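Local coordinates for protein glycoside hydrolase family 81 (Clostridium thermocellum, PDB 6FOP) that probably hydrolyses beta-1,3-glucans such as laminarin, as a glucanase of the cellulosome of its thermophilic bacterium, at residues 230-235 against 465-470; 453-458 against 517-522. One frame throughout, in Å; residues are numbered along the deposited sequence.

Contact 1 (230-235 against 465-470); sequences VEWSYN and PFLRNF. With CA (calcium ion), chain B.
Trp232 and Phe466 meet between strand 223-235 and the loop that leads from helix 440-455 to strand 470-471. With CG between the backbone N and the carbonyl carbon (chi1 56°), the Trp232 indole sends its six-membered end to the loop, where CH2 lies 4.0 Å from Phe466 CZ. That CZ sits at the indole edge, near its plane, so the rings do not stack face to face. Leu467 CD1 reaches Trp232 CZ3 at 4.1 Å, and Val230 CG2 stands at the edge of the Phe466 ring, 4.4 Å from CE2. Within the loop, Leu467 CG rests on one face of the same phenyl, offset toward its rim; Arg459 makes a cation-pi contact with that ring.

The loop also carries a calcium ion, consistent with the metal holding its backbone in place. The ion takes Leu467 O at 2.3 Å, Arg468 O at 2.5 Å and Phe470 O at 2.3 Å, and four waters bring its ligands to seven. One of these waters is also hydrogen-bonded to Phe466 O, at 2.8 Å.

The chemistry divides: backbone carbonyls and water serve the cation, while side chains from the same loop make a small hydrophobic join to the strand, 132 Å².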
ATOM      1  N   VAL A 230      -0.118   8.231 -12.080  1.00 14.22           N
ATOM      2  CA  VAL A 230      -0.450   9.090 -10.930  1.00 14.44           C
ATOM      3  C   VAL A 230       0.572  10.193 -10.769  1.00 14.64           C
ATOM      4  O   VAL A 230       1.742  10.013 -11.081  1.00 16.55           O
ATOM      5  CB  VAL A 230      -0.604   8.332  -9.624  1.00 16.51           C
ATOM      6  CG1 VAL A 230      -1.750   7.345  -9.753  1.00 19.00           C
ATOM      7  CG2 VAL A 230       0.702   7.652  -9.183  1.00 16.66           C
ATOM      8  N   GLU A 231       0.091  11.338 -10.282  1.00 14.28           N
ATOM      9  CA  GLU A 231       0.953  12.434  -9.855  1.00 15.67           C
ATOM     10  C   GLU A 231       0.374  12.961  -8.549  1.00 15.18           C
ATOM     11  O   GLU A 231      -0.825  12.823  -8.309  1.00 16.46           O
ATOM     12  CB  GLU A 231       0.969  13.575 -10.867  1.00 19.17           C
ATOM     13  CG  GLU A 231       1.256  13.213 -12.294  1.00 24.52           C
ATOM     14  CD  GLU A 231       0.770  14.342 -13.188  1.00 32.50           C
ATOM     15  OE1 GLU A 231      -0.420  14.355 -13.645  1.00 41.35           O
ATOM     16  OE2 GLU A 231       1.551  15.266 -13.346  1.00 35.83           O
ATOM     17  N   TRP A 232       1.214  13.547  -7.702  1.00 14.27           N
ATOM     18  CA  TRP A 232       0.746  14.055  -6.408  1.00 14.11           C
ATOM     19  C   TRP A 232       1.328  15.417  -6.096  1.00 14.38           C
ATOM     20  O   TRP A 232       2.384  15.792  -6.618  1.00 15.23           O
ATOM     21  CB  TRP A 232       1.070  13.085  -5.265  1.00 14.95           C
ATOM     22  CG  TRP A 232       2.492  12.739  -5.149  1.00 13.97           C
ATOM     23  CD1 TRP A 232       3.464  13.440  -4.464  1.00 14.29           C
ATOM     24  CD2 TRP A 232       3.148  11.607  -5.717  1.00 14.18           C
ATOM     25  NE1 TRP A 232       4.654  12.806  -4.581  1.00 15.24           N
ATOM     26  CE2 TRP A 232       4.503  11.679  -5.341  1.00 15.09           C
ATOM     27  CE3 TRP A 232       2.715  10.525  -6.508  1.00 14.80           C
ATOM     28  CZ2 TRP A 232       5.435  10.726  -5.747  1.00 15.25           C
ATOM     29  CZ3 TRP A 232       3.633   9.585  -6.881  1.00 15.75           C
ATOM     30  CH2 TRP A 232       4.981   9.692  -6.509  1.00 16.51           C
ATOM     31  N   SER A 233       0.632  16.127  -5.207  1.00 14.81           N
ATOM     32  CA  SER A 233       1.086  17.424  -4.734  0.72 15.71           C
ATOM     33  C   SER A 233       0.661  17.659  -3.290  1.00 15.89           C
ATOM     34  O   SER A 233      -0.529  17.528  -2.976  1.00 15.66           O
ATOM     35  CB  SER A 233       0.523  18.523  -5.645  0.72 17.73           C
ATOM     36  OG  SER A 233       0.917  19.796  -5.169  0.72 21.01           O
ATOM     37  N   TYR A 234       1.618  17.993  -2.428  1.00 15.48           N
ATOM     38  CA  TYR A 234       1.352  18.427  -1.065  1.00 16.08           C
ATOM     39  C   TYR A 234       1.299  19.943  -1.094  1.00 16.45           C
ATOM     40  O   TYR A 234       2.263  20.599  -1.536  1.00 17.82           O
ATOM     41  CB  TYR A 234       2.477  17.968  -0.142  1.00 15.63           C
ATOM     42  CG  TYR A 234       2.484  18.576   1.247  1.00 15.57           C
ATOM     43  CD1 TYR A 234       1.360  18.545   2.071  1.00 15.07           C
ATOM     44  CD2 TYR A 234       3.630  19.201   1.734  1.00 15.41           C
ATOM     45  CE1 TYR A 234       1.395  19.080   3.368  1.00 14.69           C
ATOM     46  CE2 TYR A 234       3.683  19.730   3.008  1.00 16.39           C
ATOM     47  CZ  TYR A 234       2.566  19.697   3.812  1.00 14.32           C
ATOM     48  OH  TYR A 234       2.680  20.224   5.094  1.00 15.62           O
ATOM     49  N   ASN A 235       0.191  20.498  -0.625  1.00 17.18           N
ATOM     50  CA  ASN A 235       0.034  21.937  -0.447  1.00 19.09           C
ATOM     51  C   ASN A 235       0.243  22.276   1.009  1.00 18.66           C
ATOM     52  O   ASN A 235      -0.615  22.025   1.845  1.00 18.45           O
ATOM     53  CB  ASN A 235      -1.347  22.382  -0.910  1.00 19.32           C
ATOM     54  CG  ASN A 235      -1.489  23.882  -0.922  1.00 21.90           C
ATOM     55  OD1 ASN A 235      -0.951  24.568  -0.058  1.00 25.21           O
ATOM     56  ND2 ASN A 235      -2.224  24.409  -1.888  1.00 24.66           N
ATOM     57  N   PRO A 465      12.064  -0.165  -9.595  1.00 15.25           N
ATOM     58  CA  PRO A 465      10.805   0.131 -10.248  1.00 14.63           C
ATOM     59  C   PRO A 465      10.074   1.267  -9.530  1.00 14.65           C
ATOM     60  O   PRO A 465      10.409   1.603  -8.377  1.00 15.69           O
ATOM     61  CB  PRO A 465      10.054  -1.188 -10.148  1.00 15.96           C
ATOM     62  CG  PRO A 465      10.519  -1.773  -8.848  1.00 15.96           C
ATOM     63  CD  PRO A 465      11.966  -1.346  -8.722  1.00 16.34           C
ATOM     64  N   PHE A 466       9.097   1.864 -10.180  1.00 14.66           N
ATOM     65  CA  PHE A 466       8.331   2.971  -9.615  1.00 14.67           C
ATOM     66  C   PHE A 466       7.432   2.469  -8.494  1.00 13.99           C
ATOM     67  O   PHE A 466       6.638   1.556  -8.700  1.00 14.03           O
ATOM     68  CB  PHE A 466       7.492   3.624 -10.707  1.00 14.84           C
ATOM     69  CG  PHE A 466       6.751   4.851 -10.270  1.00 14.80           C
ATOM     70  CD1 PHE A 466       7.421   6.041 -10.036  1.00 15.67           C
ATOM     71  CD2 PHE A 466       5.375   4.845 -10.183  1.00 13.83           C
ATOM     72  CE1 PHE A 466       6.716   7.158  -9.659  1.00 15.96           C
ATOM     73  CE2 PHE A 466       4.669   5.971  -9.819  1.00 14.86           C
ATOM     74  CZ  PHE A 466       5.349   7.125  -9.563  1.00 16.23           C
ATOM     75  N   LEU A 467       7.581   3.035  -7.302  1.00 12.95           N
ATOM     76  CA  LEU A 467       6.710   2.739  -6.155  1.00 12.91           C
ATOM     77  C   LEU A 467       6.455   1.259  -5.942  1.00 12.65           C
ATOM     78  O   LEU A 467       5.305   0.771  -6.045  1.00 13.08           O
ATOM     79  CB  LEU A 467       5.390   3.516  -6.271  1.00 12.98           C
ATOM     80  CG  LEU A 467       5.422   5.034  -6.313  1.00 14.00           C
ATOM     81  CD1 LEU A 467       4.003   5.580  -6.366  1.00 14.60           C
ATOM     82  CD2 LEU A 467       6.202   5.626  -5.128  1.00 14.27           C
ATOM     83  N   ARG A 468       7.512   0.534  -5.602  1.00 12.06           N
ATOM     84  CA  ARG A 468       7.388  -0.911  -5.471  1.00 12.79           C
ATOM     85  C   ARG A 468       6.210  -1.369  -4.634  1.00 12.09           C
ATOM     86  O   ARG A 468       5.224  -1.922  -5.157  1.00 12.80           O
ATOM     87  CB  ARG A 468       8.677  -1.571  -4.970  1.00 13.62           C
ATOM     88  CG  ARG A 468       8.630  -3.091  -5.003  1.00 14.15           C
ATOM     89  CD  ARG A 468       9.748  -3.756  -4.226  1.00 13.90           C
ATOM     90  NE  ARG A 468      11.051  -3.278  -4.664  1.00 13.71           N
ATOM     91  CZ  ARG A 468      11.708  -3.709  -5.742  1.00 14.43           C
ATOM     92  NH1 ARG A 468      11.208  -4.662  -6.544  1.00 15.18           N
ATOM     93  NH2 ARG A 468      12.867  -3.157  -6.061  1.00 14.36           N
ATOM     94  N   ASN A 469       6.268  -1.168  -3.310  1.00 12.43           N
ATOM     95  CA  ASN A 469       5.237  -1.782  -2.473  1.00 12.73           C
ATOM     96  C   ASN A 469       3.864  -1.114  -2.534  1.00 12.14           C
ATOM     97  O   ASN A 469       2.839  -1.795  -2.359  1.00 13.36           O
ATOM     98  CB  ASN A 469       5.715  -1.932  -1.049  1.00 13.26           C
ATOM     99  CG  ASN A 469       6.850  -2.920  -0.958  1.00 13.47           C
ATOM    100  OD1 ASN A 469       8.019  -2.515  -1.069  1.00 15.69           O
ATOM    101  ND2 ASN A 469       6.547  -4.191  -0.808  1.00 13.97           N
ATOM    102  N   PHE A 470       3.818   0.182  -2.839  1.00 12.23           N
ATOM    103  CA  PHE A 470       2.564   0.913  -2.824  1.00 12.26           C
ATOM    104  C   PHE A 470       1.799   0.674  -4.115  1.00 12.12           C
ATOM    105  O   PHE A 470       2.409   0.755  -5.195  1.00 12.15           O
ATOM    106  CB  PHE A 470       2.800   2.394  -2.635  1.00 12.29           C
ATOM    107  CG  PHE A 470       1.549   3.165  -2.332  1.00 11.97           C
ATOM    108  CD1 PHE A 470       0.905   2.998  -1.094  1.00 12.16           C
ATOM    109  CD2 PHE A 470       1.038   4.085  -3.213  1.00 13.01           C
ATOM    110  CE1 PHE A 470      -0.242   3.713  -0.791  1.00 13.31           C
ATOM    111  CE2 PHE A 470      -0.100   4.809  -2.897  1.00 13.62           C
ATOM    112  CZ  PHE A 470      -0.739   4.618  -1.681  1.00 13.27           C
TER
HETATM  113 CA    CA B 801       3.586  -0.702  -6.576  1.00 13.06          CA
HETATM  114  O   HOH W   1       3.942   0.723  -8.461  1.00 14.33           O
HETATM  115  O   HOH W   2       2.269  -2.221  -5.219  1.00 12.77           O
HETATM  116  O   HOH W   3       1.547  -1.098  -7.845  1.00 12.88           O
HETATM  117  O   HOH W   4       4.561  -2.369  -7.966  1.00 13.50           O

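Contact 2 (453-458 against 517-522); sequences DIANWD and RDLGIY
Leu519 carries its CG anti to the backbone N (chi1 167°), and Trp457 holds its CG between its own N and carbonyl carbon (chi1 64°); with these torsions the two side chains meet, crossing at about a right angle. The setting is the last part of helix 440-455 and the segment that follows, packed against helix 514-534 in the C-terminal domain of family 81, of the six-hairpin clan, consistent with an (alpha/alpha)6 barrel.

Both methyls of Leu519 enter the contact. CD2 lies 3.6 Å from Trp457 CE3, approaching the indole obliquely, whereas CD1 stands 4.2 Å from Trp457 CB. The backbone takes part as well, since Ala455 O comes to 3.4 Å from Leu519 CD2, and Ala455 CB adds a longer apolar touch at 4.4 Å from that methyl. Leu519 therefore sits against a carbonyl, a methyl and an indole at once. The nearest CA atoms, those of Trp457 and Leu519, are 7.2 Å apart, and this one leucine spans the separation. Trp501 of helix 494-511 packs on Ala455, while Trp232 and Leu467 also touch Leu519.

Polar bonds shape each side locally. Arg517 grips Asp518 side-on, with NE and NH2 both directed to OD1, which lies in the guanidinium plane; Glu509 takes NH1 of the same arginine. In 453-458, Asn456 makes an Asx turn beside Trp457: Asp458 N donates to Asn456 OD1 at 3.1 Å with an N-H...O angle of 166°, from above the carbonyl plane.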
ATOM      1  N   ASP A 453      14.343   1.489  -3.138  1.00 14.41           N
ATOM      2  CA  ASP A 453      13.924   0.118  -3.297  1.00 14.21           C
ATOM      3  C   ASP A 453      12.421  -0.049  -3.030  1.00 14.03           C
ATOM      4  O   ASP A 453      11.753  -0.771  -3.767  1.00 15.31           O
ATOM      5  CB  ASP A 453      14.712  -0.840  -2.399  1.00 14.59           C
ATOM      6  CG  ASP A 453      14.294  -2.284  -2.608  1.00 14.89           C
ATOM      7  OD1 ASP A 453      14.634  -2.865  -3.682  1.00 15.49           O
ATOM      8  OD2 ASP A 453      13.603  -2.823  -1.721  1.00 14.84           O
ATOM      9  N   ILE A 454      11.882   0.615  -1.993  1.00 13.30           N
ATOM     10  CA  ILE A 454      10.488   0.396  -1.617  1.00 12.94           C
ATOM     11  C   ILE A 454       9.507   1.389  -2.213  1.00 12.28           C
ATOM     12  O   ILE A 454       8.324   1.068  -2.330  1.00 13.01           O
ATOM     13  CB  ILE A 454      10.309   0.351  -0.093  1.00 12.82           C
ATOM     14  CG1 ILE A 454      10.585   1.713   0.592  1.00 13.07           C
ATOM     15  CG2 ILE A 454      11.180  -0.777   0.469  1.00 14.48           C
ATOM     16  CD1 ILE A 454      10.304   1.704   2.090  1.00 13.22           C
ATOM     17  N   ALA A 455      10.000   2.546  -2.641  1.00 12.99           N
ATOM     18  CA  ALA A 455       9.171   3.708  -2.970  1.00 12.70           C
ATOM     19  C   ALA A 455       9.906   4.682  -3.908  1.00 13.51           C
ATOM     20  O   ALA A 455       9.852   5.879  -3.729  1.00 14.30           O
ATOM     21  CB  ALA A 455       8.699   4.404  -1.707  1.00 14.65           C
ATOM     22  N   ASN A 456      10.526   4.141  -4.962  1.00 13.76           N
ATOM     23  CA  ASN A 456      11.207   4.999  -5.931  1.00 14.12           C
ATOM     24  C   ASN A 456      10.163   5.936  -6.590  1.00 13.94           C
ATOM     25  O   ASN A 456       9.135   5.474  -7.100  1.00 14.63           O
ATOM     26  CB  ASN A 456      11.929   4.182  -6.990  1.00 15.36           C
ATOM     27  CG  ASN A 456      12.721   5.033  -7.958  1.00 16.72           C
ATOM     28  OD1 ASN A 456      13.062   6.190  -7.684  1.00 16.64           O
ATOM     29  ND2 ASN A 456      12.959   4.482  -9.138  1.00 19.36           N
ATOM     30  N   TRP A 457      10.452   7.216  -6.586  1.00 14.86           N
ATOM     31  CA  TRP A 457       9.589   8.288  -7.120  1.00 15.45           C
ATOM     32  C   TRP A 457      10.037   8.751  -8.517  1.00 15.80           C
ATOM     33  O   TRP A 457       9.341   9.550  -9.135  1.00 17.26           O
ATOM     34  CB  TRP A 457       9.612   9.490  -6.161  1.00 16.21           C
ATOM     35  CG  TRP A 457      10.974  10.118  -6.062  1.00 17.32           C
ATOM     36  CD1 TRP A 457      11.439  11.147  -6.810  1.00 19.86           C
ATOM     37  CD2 TRP A 457      12.051   9.711  -5.226  1.00 17.88           C
ATOM     38  NE1 TRP A 457      12.725  11.442  -6.483  1.00 21.32           N
ATOM     39  CE2 TRP A 457      13.139  10.568  -5.511  1.00 19.51           C
ATOM     40  CE3 TRP A 457      12.205   8.726  -4.230  1.00 16.86           C
ATOM     41  CZ2 TRP A 457      14.364  10.458  -4.856  1.00 20.89           C
ATOM     42  CZ3 TRP A 457      13.421   8.610  -3.605  1.00 17.46           C
ATOM     43  CH2 TRP A 457      14.482   9.477  -3.911  1.00 19.60           C
ATOM     44  N   ASP A 458      11.217   8.318  -8.954  1.00 15.42           N
ATOM     45  CA  ASP A 458      11.856   8.851 -10.157  1.00 16.67           C
ATOM     46  C   ASP A 458      11.750   7.807 -11.279  1.00 18.05           C
ATOM     47  O   ASP A 458      12.464   6.794 -11.296  1.00 19.31           O
ATOM     48  CB  ASP A 458      13.303   9.189  -9.861  1.00 19.53           C
ATOM     49  CG  ASP A 458      14.023   9.790 -11.061  1.00 20.97           C
ATOM     50  OD1 ASP A 458      13.463   9.845 -12.190  1.00 23.84           O
ATOM     51  OD2 ASP A 458      15.172  10.234 -10.880  1.00 25.57           O
ATOM     52  N   ARG A 517      10.126  14.305   1.034  1.00 14.25           N
ATOM     53  CA  ARG A 517       9.101  14.568   2.041  1.00 14.96           C
ATOM     54  C   ARG A 517       7.685  14.409   1.466  1.00 14.42           C
ATOM     55  O   ARG A 517       6.839  13.752   2.054  1.00 14.26           O
ATOM     56  CB  ARG A 517       9.244  15.964   2.623  1.00 16.37           C
ATOM     57  CG  ARG A 517       8.232  16.234   3.701  1.00 17.62           C
ATOM     58  CD  ARG A 517       8.103  17.698   3.947  1.00 19.17           C
ATOM     59  NE  ARG A 517       7.582  18.400   2.778  1.00 18.97           N
ATOM     60  CZ  ARG A 517       7.555  19.716   2.658  1.00 20.01           C
ATOM     61  NH1 ARG A 517       8.044  20.492   3.619  1.00 21.63           N
ATOM     62  NH2 ARG A 517       7.061  20.274   1.559  1.00 20.68           N
ATOM     63  N   ASP A 518       7.461  14.989   0.294  1.00 14.27           N
ATOM     64  CA  ASP A 518       6.122  15.019  -0.285  1.00 14.34           C
ATOM     65  C   ASP A 518       5.710  13.636  -0.753  1.00 13.12           C
ATOM     66  O   ASP A 518       4.528  13.298  -0.682  1.00 13.88           O
ATOM     67  CB  ASP A 518       6.066  16.025  -1.429  1.00 15.58           C
ATOM     68  CG  ASP A 518       6.181  17.483  -0.957  1.00 17.57           C
ATOM     69  OD1 ASP A 518       6.250  17.742   0.270  1.00 18.65           O
ATOM     70  OD2 ASP A 518       6.202  18.360  -1.836  1.00 20.44           O
ATOM     71  N   LEU A 519       6.677  12.836  -1.211  1.00 13.00           N
ATOM     72  CA  LEU A 519       6.471  11.405  -1.478  1.00 13.44           C
ATOM     73  C   LEU A 519       5.923  10.729  -0.222  1.00 11.75           C
ATOM     74  O   LEU A 519       4.936   9.976  -0.271  1.00 13.01           O
ATOM     75  CB  LEU A 519       7.786  10.756  -1.904  1.00 14.17           C
ATOM     76  CG  LEU A 519       7.856   9.219  -1.922  1.00 13.88           C
ATOM     77  CD1 LEU A 519       6.993   8.624  -3.017  1.00 14.14           C
ATOM     78  CD2 LEU A 519       9.295   8.746  -2.029  1.00 16.21           C
ATOM     79  N   GLY A 520       6.580  10.957   0.907  1.00 12.25           N
ATOM     80  CA  GLY A 520       6.117  10.396   2.173  1.00 12.65           C
ATOM     81  C   GLY A 520       4.702  10.809   2.520  1.00 11.38           C
ATOM     82  O   GLY A 520       3.905   9.981   2.988  1.00 12.16           O
ATOM     83  N   ILE A 521       4.394  12.091   2.344  1.00 12.45           N
ATOM     84  CA  ILE A 521       3.069  12.608   2.644  1.00 13.14           C
ATOM     85  C   ILE A 521       2.034  11.939   1.755  1.00 12.36           C
ATOM     86  O   ILE A 521       0.957  11.555   2.214  1.00 12.85           O
ATOM     87  CB  ILE A 521       3.027  14.144   2.614  1.00 13.80           C
ATOM     88  CG1 ILE A 521       3.917  14.690   3.736  1.00 13.76           C
ATOM     89  CG2 ILE A 521       1.596  14.663   2.714  1.00 15.30           C
ATOM     90  CD1 ILE A 521       4.121  16.184   3.706  1.00 14.94           C
ATOM     91  N   TYR A 522       2.355  11.804   0.478  1.00 12.32           N
ATOM     92  CA  TYR A 522       1.497  11.078  -0.474  1.00 12.19           C
ATOM     93  C   TYR A 522       1.201   9.650  -0.016  1.00 12.04           C
ATOM     94  O   TYR A 522       0.034   9.202   0.081  1.00 12.03           O
ATOM     95  CB  TYR A 522       2.151  11.111  -1.870  1.00 12.72           C
ATOM     96  CG  TYR A 522       1.657  10.053  -2.859  1.00 12.20           C
ATOM     97  CD1 TYR A 522       0.382  10.132  -3.407  1.00 12.03           C
ATOM     98  CD2 TYR A 522       2.439   8.962  -3.196  1.00 13.14           C
ATOM     99  CE1 TYR A 522      -0.086   9.173  -4.297  1.00 12.48           C
ATOM    100  CE2 TYR A 522       1.957   7.990  -4.066  1.00 13.76           C
ATOM    101  CZ  TYR A 522       0.715   8.105  -4.608  1.00 13.13           C
ATOM    102  OH  TYR A 522       0.257   7.129  -5.466  1.00 14.97           O
TER

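How the contacts relate
Contacts 1 and 2 are adjoining parts of one junction, contact 2 being the more buried, their centres about 6 Å apart. The loop 465-470 runs beside the last part of helix 440-455: Leu467 N lies 2.9 Å from Asn456 O, a probable hydrogen bond, and Arg468 NH2 forms a salt bridge with Asp453 OD1 at 3.0 Å. In addition, Trp232 of contact 1 stacks on Tyr522 of contact 2, and Tyr234 CD2 packs 3.3 Å from Asp518 OD1. Strand 223-235 is thereby joined to helix 514-534. The calcium ion, about 9 Å from the Ala455 side chain, binds on the far side of the loop from the strand, and neither supplies a ligand.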